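Local coordinates for protein hydrogenase (NiFe) small subunit HydA (Allochromatium vinosum, PDB 3MYR) that probably catalyses hydrogen oxidation coupled to reduction of an acceptor, as the iron-sulfur electron-transfer partner of a large subunit in a [NiFe] hydrogenase heterodimer, at residues Met130-Met133 against Asp134-Asp138; Met152-Thr155 against Gly156-His160. All coordinates share one frame; numbering follows the deposited sequence.

Contact 1. Residues Met130-Met133 against Asp134-Asp138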
loop_
_atom_site.group_PDB
_atom_site.type_symbol
_atom_site.label_atom_id
_atom_site.label_comp_id
_atom_site.label_asym_id
_atom_site.label_seq_id
_atom_site.Cartn_x
_atom_site.Cartn_y
_atom_site.Cartn_z
ATOM N N MET A 130 -21.957 0.021 1.834
ATOM C CA MET A 130 -22.686 1.087 2.554
ATOM C C MET A 130 -21.733 1.723 3.569
ATOM O O MET A 130 -20.703 1.142 3.868
ATOM C CB MET A 130 -23.865 0.415 3.314
ATOM C CG MET A 130 -24.902 -0.119 2.226
ATOM S SD MET A 130 -26.455 -0.636 2.902
ATOM C CE MET A 130 -26.997 0.798 3.837
ATOM N N SER A 131 -22.139 2.856 4.147
ATOM C CA SER A 131 -21.327 3.625 5.099
ATOM C C SER A 131 -21.721 3.186 6.514
ATOM O O SER A 131 -22.777 2.561 6.717
ATOM C CB SER A 131 -21.685 5.131 4.977
ATOM O OG SER A 131 -23.060 5.364 5.364
ATOM N N VAL A 132 -20.899 3.556 7.476
ATOM C CA VAL A 132 -21.163 3.278 8.888
ATOM C C VAL A 132 -22.463 3.901 9.407
ATOM O O VAL A 132 -23.302 3.175 9.920
ATOM C CB VAL A 132 -19.935 3.753 9.726
ATOM C CG1 VAL A 132 -20.246 3.678 11.237
ATOM C CG2 VAL A 132 -18.750 2.924 9.328
ATOM N N MET A 133 -22.672 5.211 9.161
ATOM C CA MET A 133 -23.853 5.926 9.683
ATOM C C MET A 133 -25.172 5.372 9.111
ATOM O O MET A 133 -26.196 5.355 9.776
ATOM C CB MET A 133 -23.718 7.431 9.396
ATOM C CG MET A 133 -23.825 7.779 7.905
ATOM S SD MET A 133 -23.415 9.515 7.459
ATOM C CE MET A 133 -24.986 10.316 7.802
ATOM N N ASP A 134 -25.145 4.867 7.883
ATOM C CA ASP A 134 -26.324 4.176 7.343
ATOM C C ASP A 134 -26.627 2.850 8.032
ATOM O O ASP A 134 -27.775 2.458 8.175
ATOM C CB ASP A 134 -26.199 3.945 5.821
ATOM C CG ASP A 134 -26.405 5.258 5.008
ATOM O OD1 ASP A 134 -26.640 6.344 5.600
ATOM O OD2 ASP A 134 -26.229 5.205 3.796
ATOM N N LEU A 135 -25.602 2.168 8.479
ATOM C CA LEU A 135 -25.786 0.862 9.120
ATOM C C LEU A 135 -25.863 0.877 10.636
ATOM O O LEU A 135 -26.402 -0.074 11.263
ATOM C CB LEU A 135 -24.627 -0.018 8.756
ATOM C CG LEU A 135 -24.607 -0.773 7.414
ATOM C CD1 LEU A 135 -25.834 -1.061 6.547
ATOM C CD2 LEU A 135 -23.237 -0.992 6.763
ATOM N N VAL A 136 -25.292 1.913 11.238
ATOM C CA VAL A 136 -25.146 1.936 12.657
ATOM C C VAL A 136 -25.846 3.188 13.122
ATOM O O VAL A 136 -25.323 4.328 12.972
ATOM C CB VAL A 136 -23.660 2.035 13.079
ATOM C CG1 VAL A 136 -23.598 2.143 14.653
ATOM C CG2 VAL A 136 -22.893 0.798 12.583
ATOM N N ARG A 137 -27.008 2.998 13.737
ATOM C CA ARG A 137 -27.844 4.131 14.133
ATOM C C ARG A 137 -27.959 4.313 15.635
ATOM O O ARG A 137 -28.451 5.350 16.113
ATOM C CB ARG A 137 -29.243 4.032 13.524
ATOM C CG ARG A 137 -29.235 4.338 11.977
ATOM C CD ARG A 137 -30.583 4.064 11.346
ATOM N NE ARG A 137 -31.623 4.880 11.973
ATOM C CZ ARG A 137 -31.696 6.209 11.931
ATOM N NH1 ARG A 137 -30.817 6.923 11.200
ATOM N NH2 ARG A 137 -32.719 6.804 12.564
ATOM N N ASP A 138 -27.584 3.340 16.435
ATOM C CA ASP A 138 -27.963 3.670 17.783
ATOM C C ASP A 138 -26.780 4.039 18.674
ATOM O O ASP A 138 -26.804 3.840 19.842
ATOM C CB ASP A 138 -29.091 2.731 18.321
ATOM C CG ASP A 138 -30.453 2.883 17.463
ATOM O OD1 ASP A 138 -31.172 3.958 17.555
ATOM O OD2 ASP A 138 -30.752 1.932 16.647
HETATM O O HOH W 1 -24.500 3.813 2.615
HETATM O O HOH W 2 -28.776 6.175 9.231
#

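Contact 2. Residues Met152-Thr155 against Gly156-His160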
loop_
_atom_site.group_PDB
_atom_site.type_symbol
_atom_site.label_atom_id
_atom_site.label_comp_id
_atom_site.label_asym_id
_atom_site.label_seq_id
_atom_site.Cartn_x
_atom_site.Cartn_y
_atom_site.Cartn_z
ATOM N N MET A 152 -2.882 14.580 10.754
ATOM C CA MET A 152 -3.104 15.247 12.037
ATOM C C MET A 152 -4.542 15.653 12.279
ATOM O O MET A 152 -4.888 15.976 13.408
ATOM C CB MET A 152 -2.140 16.399 12.231
ATOM C CG MET A 152 -0.827 15.719 12.750
ATOM S SD MET A 152 0.204 16.850 13.569
ATOM C CE MET A 152 0.783 17.885 12.207
ATOM N N VAL A 153 -5.427 15.433 11.285
ATOM C CA VAL A 153 -6.878 15.466 11.576
ATOM C C VAL A 153 -7.291 14.197 12.272
ATOM O O VAL A 153 -8.068 14.226 13.236
ATOM C CB VAL A 153 -7.703 15.709 10.299
ATOM C CG1 VAL A 153 -9.198 15.434 10.546
ATOM C CG2 VAL A 153 -7.457 17.141 9.810
ATOM N N ILE A 154 -6.836 13.050 11.777
ATOM C CA ILE A 154 -7.148 11.778 12.473
ATOM C C ILE A 154 -6.685 11.818 13.935
ATOM O O ILE A 154 -7.464 11.575 14.822
ATOM C CB ILE A 154 -6.573 10.578 11.761
ATOM C CG1 ILE A 154 -7.031 10.604 10.298
ATOM C CG2 ILE A 154 -7.041 9.233 12.409
ATOM C CD1 ILE A 154 -6.270 9.573 9.429
ATOM N N THR A 155 -5.422 12.137 14.195
ATOM C CA THR A 155 -4.974 12.105 15.580
ATOM C C THR A 155 -5.547 13.318 16.356
ATOM O O THR A 155 -5.681 13.251 17.545
ATOM C CB THR A 155 -3.414 12.107 15.667
ATOM O OG1 THR A 155 -2.909 13.206 14.887
ATOM C CG2 THR A 155 -2.838 10.845 15.041
ATOM N N GLY A 156 -5.783 14.432 15.684
ATOM C CA GLY A 156 -6.482 15.587 16.260
ATOM C C GLY A 156 -7.861 15.261 16.871
ATOM O O GLY A 156 -8.189 15.703 17.977
ATOM N N VAL A 157 -8.645 14.484 16.146
ATOM C CA VAL A 157 -9.938 14.051 16.610
ATOM C C VAL A 157 -9.748 13.117 17.779
ATOM O O VAL A 157 -10.446 13.226 18.795
ATOM C CB VAL A 157 -10.672 13.293 15.496
ATOM C CG1 VAL A 157 -11.982 12.615 16.048
ATOM C CG2 VAL A 157 -11.126 14.295 14.410
ATOM N N ILE A 158 -8.817 12.188 17.657
ATOM C CA ILE A 158 -8.575 11.282 18.749
ATOM C C ILE A 158 -8.094 12.032 19.988
ATOM O O ILE A 158 -8.578 11.757 21.078
ATOM C CB ILE A 158 -7.562 10.180 18.349
ATOM C CG1 ILE A 158 -8.190 9.286 17.279
ATOM C CG2 ILE A 158 -7.134 9.356 19.591
ATOM C CD1 ILE A 158 -7.151 8.354 16.575
ATOM N N ALA A 159 -7.168 12.980 19.814
ATOM C CA ALA A 159 -6.632 13.707 20.979
ATOM C C ALA A 159 -7.750 14.561 21.621
ATOM O O ALA A 159 -7.777 14.728 22.814
ATOM C CB ALA A 159 -5.486 14.640 20.556
ATOM N N HIS A 160 -8.630 15.149 20.797
ATOM C CA HIS A 160 -9.752 15.914 21.330
ATOM C C HIS A 160 -10.573 15.035 22.314
ATOM O O HIS A 160 -10.911 15.450 23.437
ATOM C CB HIS A 160 -10.624 16.356 20.170
ATOM C CG HIS A 160 -11.675 17.357 20.540
ATOM N ND1 HIS A 160 -12.667 17.095 21.471
ATOM C CD2 HIS A 160 -11.969 18.565 20.005
ATOM C CE1 HIS A 160 -13.415 18.175 21.616
ATOM N NE2 HIS A 160 -13.037 19.067 20.714
#

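Contact 1. Residues Met130-Met133 against Asp134-Asp138
Ser-131 is the N-cap of the short helix 132-135, and its hydroxyl reaches over the opening turn toward Asp-134. With OG held between the backbone N and the carbonyl carbon (chi1 64°), it accepts a weak bond from Asp-134 N, OG to N 3.3 Å. Water 1 links the same two residues again, accepting from Ser-131 N (3.0 Å to its oxygen) and donating to Asp-134 OD2 over a rather short 2.5 Å. Leu-135 N divides itself weakly between Ser-131 O and Val-132 O, whereas Val-136 N makes a firmer bond to Val-132 O at 2.7 Å. This single turn belongs to the flavodoxin-like domain that carries the [4Fe-4S] cluster held by Cys-14, Cys-17, Cys-113 and Cys-147. Val-132 and Val-136 point the same way, side by side, CG1 of the first 4.1 Å from CG2 of the second; Val-132 packs onto strands 69-77, 106-110 and 141-144, Val-136 onto helix 93-101. Met-130 crosses Leu-135 at about a right angle, its chain bent at chi3 (54°) to bring CE unusually close to Leu-135 CD1, 3.5 Å away, though the nearly eclipsed leucine (chi2 -19°) leaves the exact distance in doubt. Leu-135 also reaches Ile-76, Tyr-94 and Leu-97, and an alanine in its place would probably leave the Met-130 methyl without its apolar partner and open a gap toward helix 93-101. Water 2 ties the helix to the loop after it, donating to Met-133 O (2.8 Å) and accepting from Arg-137 NH1, in the plane of the guanidinium at its edge.

Contact 2. Residues Met152-Thr155 against Gly156-His160
Ile-158 sets its CG1 against the carbonyl oxygen of Ile-154, 3.4 Å from Ile-154 O, while its CD1 extends to within 4.3 Å of Ile-154 CG2. CG1 is anti to the carbonyl carbon of Ile-158 (chi1 -67°), which sends the branch back toward the preceding turn. The two valines repeat the pattern one residue earlier: Val-157 CG2 comes 3.3 Å from Val-153 O, with Val-153 CG1 looser against the same methyl. Beneath these side chains runs regular alpha-helical i to i+4 bonding. Val-157 N and Ile-158 N bond to the carbonyls of Val-153 and Ile-154, and Ala-159 N closes to 2.7 Å from Thr-155 O. Gly-156 N also bonds to Met-152 O (2.9 Å), though from above the carbonyl plane, 48° out of it, near the start of the helix. Gly-156 has no beta carbon, which on this backbone would run into that same carbonyl oxygen. Thr-155 turns OG1 between its own N and carbonyl carbon (chi1 52°), bringing the hydroxyl back toward the first turn, where it makes a weak hydrogen bond with Pro-151 O. Helix 151-164 follows soon after Cys-147, a ligand of the [4Fe-4S] cluster of this domain, and the side chain of Ile-154 lies about 5 Å from that of Cys-17, another ligand. Val-153 and Val-157 pack between strand 141-144, at Val-144, and helix 177-180, at Phe-179, while Ile-154 and Thr-155 lean on helix 16-23 through Ser-20 and Leu-21.

How the contacts relate
Both contacts are local, one round a short helix and its two ends, the other within a longer helix of the same flavodoxin-like domain, with centres about 22 Å apart and nearest atoms about 13 Å apart. They share strand 141-144 as a neighbour: contact 1 touches it at Val-141 and Asn-143, contact 2 at Val-144. Contact 1 is partly buried; its polar side is finished by a serine cap and two bridging waters, with Val-132, and Val-136 just past the helix, buried against the sheet and helix 93-101. Contact 2 is buried and relies on main-chain bonding and branched aliphatic side chains, with one threonine hydroxyl tied back to the backbone. Contact 2 also approaches the domain's [4Fe-4S] cluster more closely.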